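Local coordinates for protein cystalysin (Treponema denticola, PDB 1C7N) that binds pyridoxal-5'-phosphate and belongs to the aminotransferase class I and II family of proteins dependent on that cofactor, at residues I137-E141 / K155-L159; K190-S196 / D223-K229. One frame throughout, in Å; residues are numbered along the deposited sequence.

How the contacts relate
Contact 1 sets the outermost strand of the mixed sheet against a helix, contact 2 joins two helices beside the same sheet; the two lie in series along the chain, their centres about 17 Å apart. Helix 153-160 of contact 1 lies beside helix 183-195 of contact 2. They touch directly: Glu157 CG is 3.6 Å from Lys195 CE, and Leu156 CD2 packs on Ile192 CD1 at 4.1 Å. Neither contact includes a residue of the pyridoxal-5'-phosphate pocket. The strands that follow these two helices, 165-171 and 199-203, end in the pocket residues Cys171 and Asp203. The contacts' centres are about 21 and 24 Å from the chain's centre.

Contact 1: I137-E141 / K155-L159; sequences IIECE and KLEKL
The peptide group joining Glu139 to Cys140 is the flat group that Leu159 and Lys155 meet; no aromatic ring takes part. Leu159 CD1 lies over one face of it, 3.9 Å from Glu139 O, while water 1 donates to the same oxygen from the other side of the plane. Lys155 CD stays close to the level of that plane. Beyond the peptide the contact is apolar. Ile138 CG2, anti to the backbone N, meets Leu159 CD2 at 3.6 Å, the two side chains lying alongside with their ends pointing opposite ways. The other branch, Leu159 CD1, rests on Cys140 CB at 3.8 Å. Cys140 turns its sulfur onto the helix (chi1 -169°), where SG lies 3.7 Å from Leu156 CB and borders the methylenes of Lys155. No direct hydrogen bond crosses. Instead Lys155, extended until a bend at chi3 (-70°), passes the sulfur and gives NZ to two waters. Water 1, 2.8 Å from NZ, also accepts from Glu141 N; water 2, 3.1 Å from NZ, donates to Glu141 O. Residues 155-159 of the helix run back at 148° to strand residues 137-139, within the crossover from this outermost strand to strand 165-171. Strand 115-118 lies between those two strands, and its Ile117 touches Ile138, Leu156 and Leu159; Leu156 also reaches Ile192 of helix 183-195.

Contact 2: K190-S196 / D223-K229; sequences KDIVLKS and DEQLADK
Lys229 reaches across to the C-terminal end of helix 183-195, where its NZ donates to Val193 O at 2.9 Å. The ammonium approaches from above the carbonyl plane, 50° out of it, and Ser196 N reaches the same oxygen from the opposite face. Leu198 O, just beyond the helix, also accepts from NZ; Ser196 O is 3.1 Å from NZ, and water 3, which donates to Leu194 O, is a weak further partner. From CG, set between the backbone N and the carbonyl carbon (chi1 64°), the lysine runs out straight, and CE presses on Val193 CG1 at 3.5 Å. Asp223 is the N-cap of helix 224-227: OD1 takes Leu226 N on its anti side at 2.9 Å and, weakly, Gln225 N. Lys190 lays its chain roughly perpendicular to the Asp223 side chain, CD to CB 3.5 Å, but bends at chi3 and chi4 to form its salt bridge with Asp191 OD1, at 2.9 Å from NZ. Between these polar ends Leu226 fills the middle, CD1 against Val193 CG1 and Leu194 CD2 resting against Leu226 CA at 3.6 Å. Short helix 224-227 thus packs beside helix 183-195. Each leads into a central strand, 230-234 and 199-203 respectively, and these neighbouring parallel strands begin to pair where Lys229 bonds Leu200 through the backbone.

Contact 1: I137-E141 / K155-L159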
loop_
_atom_site.group_PDB
_atom_site.type_symbol
_atom_site.label_atom_id
_atom_site.label_comp_id
_atom_site.label_asym_id
_atom_site.label_seq_id
_atom_site.Cartn_x
_atom_site.Cartn_y
_atom_site.Cartn_z
ATOM N N ILE A 137 21.473 15.449 -3.207
ATOM C CA ILE A 137 21.122 15.842 -1.849
ATOM C C ILE A 137 21.848 17.135 -1.498
ATOM O O ILE A 137 23.076 17.166 -1.447
ATOM C CB ILE A 137 21.529 14.758 -0.828
ATOM C CG1 ILE A 137 20.796 13.450 -1.138
ATOM C CG2 ILE A 137 21.216 15.231 0.582
ATOM C CD1 ILE A 137 21.205 12.292 -0.255
ATOM N N ILE A 138 21.086 18.203 -1.271
ATOM C CA ILE A 138 21.670 19.496 -0.917
ATOM C C ILE A 138 21.428 19.728 0.570
ATOM O O ILE A 138 20.304 20.000 0.997
ATOM C CB ILE A 138 21.032 20.649 -1.730
ATOM C CG1 ILE A 138 21.051 20.312 -3.223
ATOM C CG2 ILE A 138 21.805 21.943 -1.499
ATOM C CD1 ILE A 138 22.435 20.052 -3.780
ATOM N N GLU A 139 22.491 19.619 1.359
ATOM C CA GLU A 139 22.390 19.774 2.801
ATOM C C GLU A 139 22.536 21.182 3.357
ATOM O O GLU A 139 23.479 21.906 3.031
ATOM C CB GLU A 139 23.420 18.873 3.482
ATOM C CG GLU A 139 23.244 17.402 3.180
ATOM C CD GLU A 139 24.367 16.566 3.746
ATOM O OE1 GLU A 139 24.577 16.601 4.974
ATOM O OE2 GLU A 139 25.044 15.877 2.961
ATOM N N CYS A 140 21.592 21.555 4.214
ATOM C CA CYS A 140 21.613 22.849 4.872
ATOM C C CYS A 140 21.639 22.508 6.362
ATOM O O CYS A 140 20.624 22.591 7.058
ATOM C CB CYS A 140 20.359 23.649 4.522
ATOM S SG CYS A 140 20.434 25.382 5.036
ATOM N N GLU A 141 22.815 22.107 6.831
ATOM C CA GLU A 141 23.031 21.699 8.210
ATOM C C GLU A 141 22.473 22.642 9.275
ATOM O O GLU A 141 22.585 23.867 9.178
ATOM C CB GLU A 141 24.527 21.483 8.449
ATOM C CG GLU A 141 24.865 20.902 9.818
ATOM C CD GLU A 141 24.599 19.411 9.911
ATOM O OE1 GLU A 141 24.645 18.875 11.039
ATOM O OE2 GLU A 141 24.357 18.772 8.865
ATOM N N LYS A 155 22.772 30.449 4.774
ATOM C CA LYS A 155 23.106 29.342 3.885
ATOM C C LYS A 155 21.877 28.880 3.108
ATOM O O LYS A 155 21.965 28.580 1.917
ATOM C CB LYS A 155 23.677 28.167 4.683
ATOM C CG LYS A 155 23.976 26.942 3.828
ATOM C CD LYS A 155 24.500 25.769 4.651
ATOM C CE LYS A 155 25.908 26.023 5.177
ATOM N NZ LYS A 155 26.478 24.800 5.818
ATOM N N LEU A 156 20.732 28.824 3.782
ATOM C CA LEU A 156 19.504 28.387 3.126
ATOM C C LEU A 156 19.112 29.324 1.988
ATOM O O LEU A 156 18.706 28.867 0.918
ATOM C CB LEU A 156 18.356 28.285 4.135
ATOM C CG LEU A 156 16.999 27.839 3.570
ATOM C CD1 LEU A 156 17.133 26.473 2.901
ATOM C CD2 LEU A 156 15.970 27.786 4.687
ATOM N N GLU A 157 19.231 30.631 2.208
ATOM C CA GLU A 157 18.876 31.586 1.164
ATOM C C GLU A 157 19.835 31.425 -0.009
ATOM O O GLU A 157 19.441 31.542 -1.170
ATOM C CB GLU A 157 18.931 33.027 1.678
ATOM C CG GLU A 157 18.286 34.017 0.708
ATOM C CD GLU A 157 18.349 35.457 1.179
ATOM O OE1 GLU A 157 17.952 35.729 2.332
ATOM O OE2 GLU A 157 18.786 36.321 0.388
ATOM N N LYS A 158 21.097 31.153 0.304
ATOM C CA LYS A 158 22.105 30.962 -0.724
ATOM C C LYS A 158 21.730 29.772 -1.601
ATOM O O LYS A 158 21.741 29.866 -2.826
ATOM C CB LYS A 158 23.473 30.719 -0.088
ATOM C CG LYS A 158 24.584 30.494 -1.095
ATOM C CD LYS A 158 25.916 30.309 -0.397
ATOM C CE LYS A 158 27.026 30.009 -1.391
ATOM N NZ LYS A 158 28.328 29.792 -0.696
ATOM N N LEU A 159 21.388 28.656 -0.967
ATOM C CA LEU A 159 21.021 27.447 -1.697
ATOM C C LEU A 159 19.763 27.613 -2.543
ATOM O O LEU A 159 19.660 27.036 -3.621
ATOM C CB LEU A 159 20.826 26.282 -0.725
ATOM C CG LEU A 159 22.050 25.834 0.080
ATOM C CD1 LEU A 159 21.628 24.817 1.126
ATOM C CD2 LEU A 159 23.099 25.248 -0.859
HETATM O O HOH W 1 25.253 22.447 5.089
HETATM O O HOH W 2 24.816 25.087 8.382
#

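Contact 2: K190-S196 / D223-K229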
loop_
_atom_site.group_PDB
_atom_site.type_symbol
_atom_site.label_atom_id
_atom_site.label_comp_id
_atom_site.label_asym_id
_atom_site.label_seq_id
_atom_site.Cartn_x
_atom_site.Cartn_y
_atom_site.Cartn_z
ATOM N N LYS A 190 9.594 30.985 4.610
ATOM C CA LYS A 190 8.560 31.290 3.626
ATOM C C LYS A 190 9.044 32.351 2.646
ATOM O O LYS A 190 8.839 32.230 1.441
ATOM C CB LYS A 190 7.284 31.787 4.312
ATOM C CG LYS A 190 6.265 32.387 3.344
ATOM C CD LYS A 190 5.073 32.981 4.075
ATOM C CE LYS A 190 5.485 34.125 4.994
ATOM N NZ LYS A 190 5.940 35.350 4.267
ATOM N N ASP A 191 9.683 33.396 3.168
ATOM C CA ASP A 191 10.190 34.466 2.317
ATOM C C ASP A 191 11.243 33.947 1.347
ATOM O O ASP A 191 11.223 34.285 0.162
ATOM C CB ASP A 191 10.773 35.606 3.159
ATOM C CG ASP A 191 9.705 36.390 3.898
ATOM O OD1 ASP A 191 8.525 36.356 3.473
ATOM O OD2 ASP A 191 10.045 37.053 4.898
ATOM N N ILE A 192 12.160 33.129 1.851
ATOM C CA ILE A 192 13.208 32.556 1.018
ATOM C C ILE A 192 12.588 31.695 -0.086
ATOM O O ILE A 192 13.028 31.726 -1.238
ATOM C CB ILE A 192 14.168 31.676 1.858
ATOM C CG1 ILE A 192 14.898 32.538 2.890
ATOM C CG2 ILE A 192 15.161 30.962 0.947
ATOM C CD1 ILE A 192 15.839 31.758 3.781
ATOM N N VAL A 193 11.560 30.932 0.268
ATOM C CA VAL A 193 10.894 30.063 -0.698
ATOM C C VAL A 193 10.150 30.833 -1.785
ATOM O O VAL A 193 10.324 30.553 -2.970
ATOM C CB VAL A 193 9.900 29.109 -0.002
ATOM C CG1 VAL A 193 9.089 28.342 -1.046
ATOM C CG2 VAL A 193 10.664 28.132 0.888
ATOM N N LEU A 194 9.318 31.790 -1.383
ATOM C CA LEU A 194 8.548 32.587 -2.334
ATOM C C LEU A 194 9.446 33.452 -3.219
ATOM O O LEU A 194 9.058 33.840 -4.322
ATOM C CB LEU A 194 7.550 33.476 -1.590
ATOM C CG LEU A 194 6.495 32.760 -0.740
ATOM C CD1 LEU A 194 5.599 33.793 -0.076
ATOM C CD2 LEU A 194 5.679 31.813 -1.610
ATOM N N LYS A 195 10.645 33.741 -2.721
ATOM C CA LYS A 195 11.640 34.547 -3.424
ATOM C C LYS A 195 12.340 33.761 -4.532
ATOM O O LYS A 195 12.905 34.345 -5.461
ATOM C CB LYS A 195 12.678 35.050 -2.419
ATOM C CG LYS A 195 14.027 35.416 -3.012
ATOM C CD LYS A 195 15.108 35.466 -1.930
ATOM C CE LYS A 195 15.284 34.108 -1.248
ATOM N NZ LYS A 195 15.614 33.008 -2.206
ATOM N N SER A 196 12.305 32.438 -4.428
ATOM C CA SER A 196 12.945 31.572 -5.412
ATOM C C SER A 196 11.908 30.720 -6.128
ATOM O O SER A 196 10.707 30.925 -5.966
ATOM C CB SER A 196 13.953 30.661 -4.720
ATOM O OG SER A 196 13.289 29.783 -3.830
ATOM N N ASP A 223 0.363 31.298 4.515
ATOM C CA ASP A 223 0.361 32.085 3.284
ATOM C C ASP A 223 -0.243 31.273 2.144
ATOM O O ASP A 223 0.181 30.149 1.888
ATOM C CB ASP A 223 1.798 32.499 2.938
ATOM C CG ASP A 223 1.868 33.460 1.766
ATOM O OD1 ASP A 223 1.657 33.024 0.614
ATOM O OD2 ASP A 223 2.138 34.658 2.001
ATOM N N GLU A 224 -1.235 31.842 1.465
ATOM C CA GLU A 224 -1.901 31.146 0.371
ATOM C C GLU A 224 -1.026 30.965 -0.863
ATOM O O GLU A 224 -1.150 29.964 -1.571
ATOM C CB GLU A 224 -3.195 31.872 -0.010
ATOM C CG GLU A 224 -4.347 31.648 0.961
ATOM C CD GLU A 224 -4.675 30.172 1.152
ATOM O OE1 GLU A 224 -4.365 29.367 0.247
ATOM O OE2 GLU A 224 -5.253 29.816 2.201
ATOM N N GLN A 225 -0.146 31.927 -1.128
ATOM C CA GLN A 225 0.739 31.815 -2.281
ATOM C C GLN A 225 1.772 30.727 -2.023
ATOM O O GLN A 225 2.210 30.045 -2.949
ATOM C CB GLN A 225 1.432 33.147 -2.581
ATOM C CG GLN A 225 0.538 34.162 -3.281
ATOM C CD GLN A 225 -0.529 34.730 -2.368
ATOM O OE1 GLN A 225 -0.227 35.466 -1.425
ATOM N NE2 GLN A 225 -1.789 34.386 -2.638
ATOM N N LEU A 226 2.170 30.573 -0.763
ATOM C CA LEU A 226 3.123 29.527 -0.410
ATOM C C LEU A 226 2.386 28.203 -0.605
ATOM O O LEU A 226 2.916 27.267 -1.205
ATOM C CB LEU A 226 3.577 29.666 1.047
ATOM C CG LEU A 226 4.504 28.564 1.576
ATOM C CD1 LEU A 226 5.838 28.590 0.825
ATOM C CD2 LEU A 226 4.728 28.759 3.064
ATOM N N ALA A 227 1.150 28.146 -0.113
ATOM C CA ALA A 227 0.319 26.948 -0.233
ATOM C C ALA A 227 0.127 26.552 -1.696
ATOM O O ALA A 227 -0.075 25.379 -2.005
ATOM C CB ALA A 227 -1.044 27.182 0.423
ATOM N N ASP A 228 0.182 27.540 -2.586
ATOM C CA ASP A 228 0.020 27.305 -4.020
ATOM C C ASP A 228 1.117 26.407 -4.596
ATOM O O ASP A 228 0.929 25.782 -5.636
ATOM C CB ASP A 228 0.010 28.638 -4.778
ATOM C CG ASP A 228 -1.318 29.370 -4.666
ATOM O OD1 ASP A 228 -1.355 30.573 -5.010
ATOM O OD2 ASP A 228 -2.321 28.750 -4.251
ATOM N N LYS A 229 2.267 26.348 -3.931
ATOM C CA LYS A 229 3.345 25.495 -4.413
ATOM C C LYS A 229 3.913 24.589 -3.322
ATOM O O LYS A 229 5.095 24.249 -3.329
ATOM C CB LYS A 229 4.463 26.334 -5.041
ATOM C CG LYS A 229 5.189 27.286 -4.108
ATOM C CD LYS A 229 6.354 27.920 -4.854
ATOM C CE LYS A 229 7.213 28.794 -3.960
ATOM N NZ LYS A 229 8.443 29.239 -4.691
HETATM O O HOH W 3 6.968 32.281 -5.223
#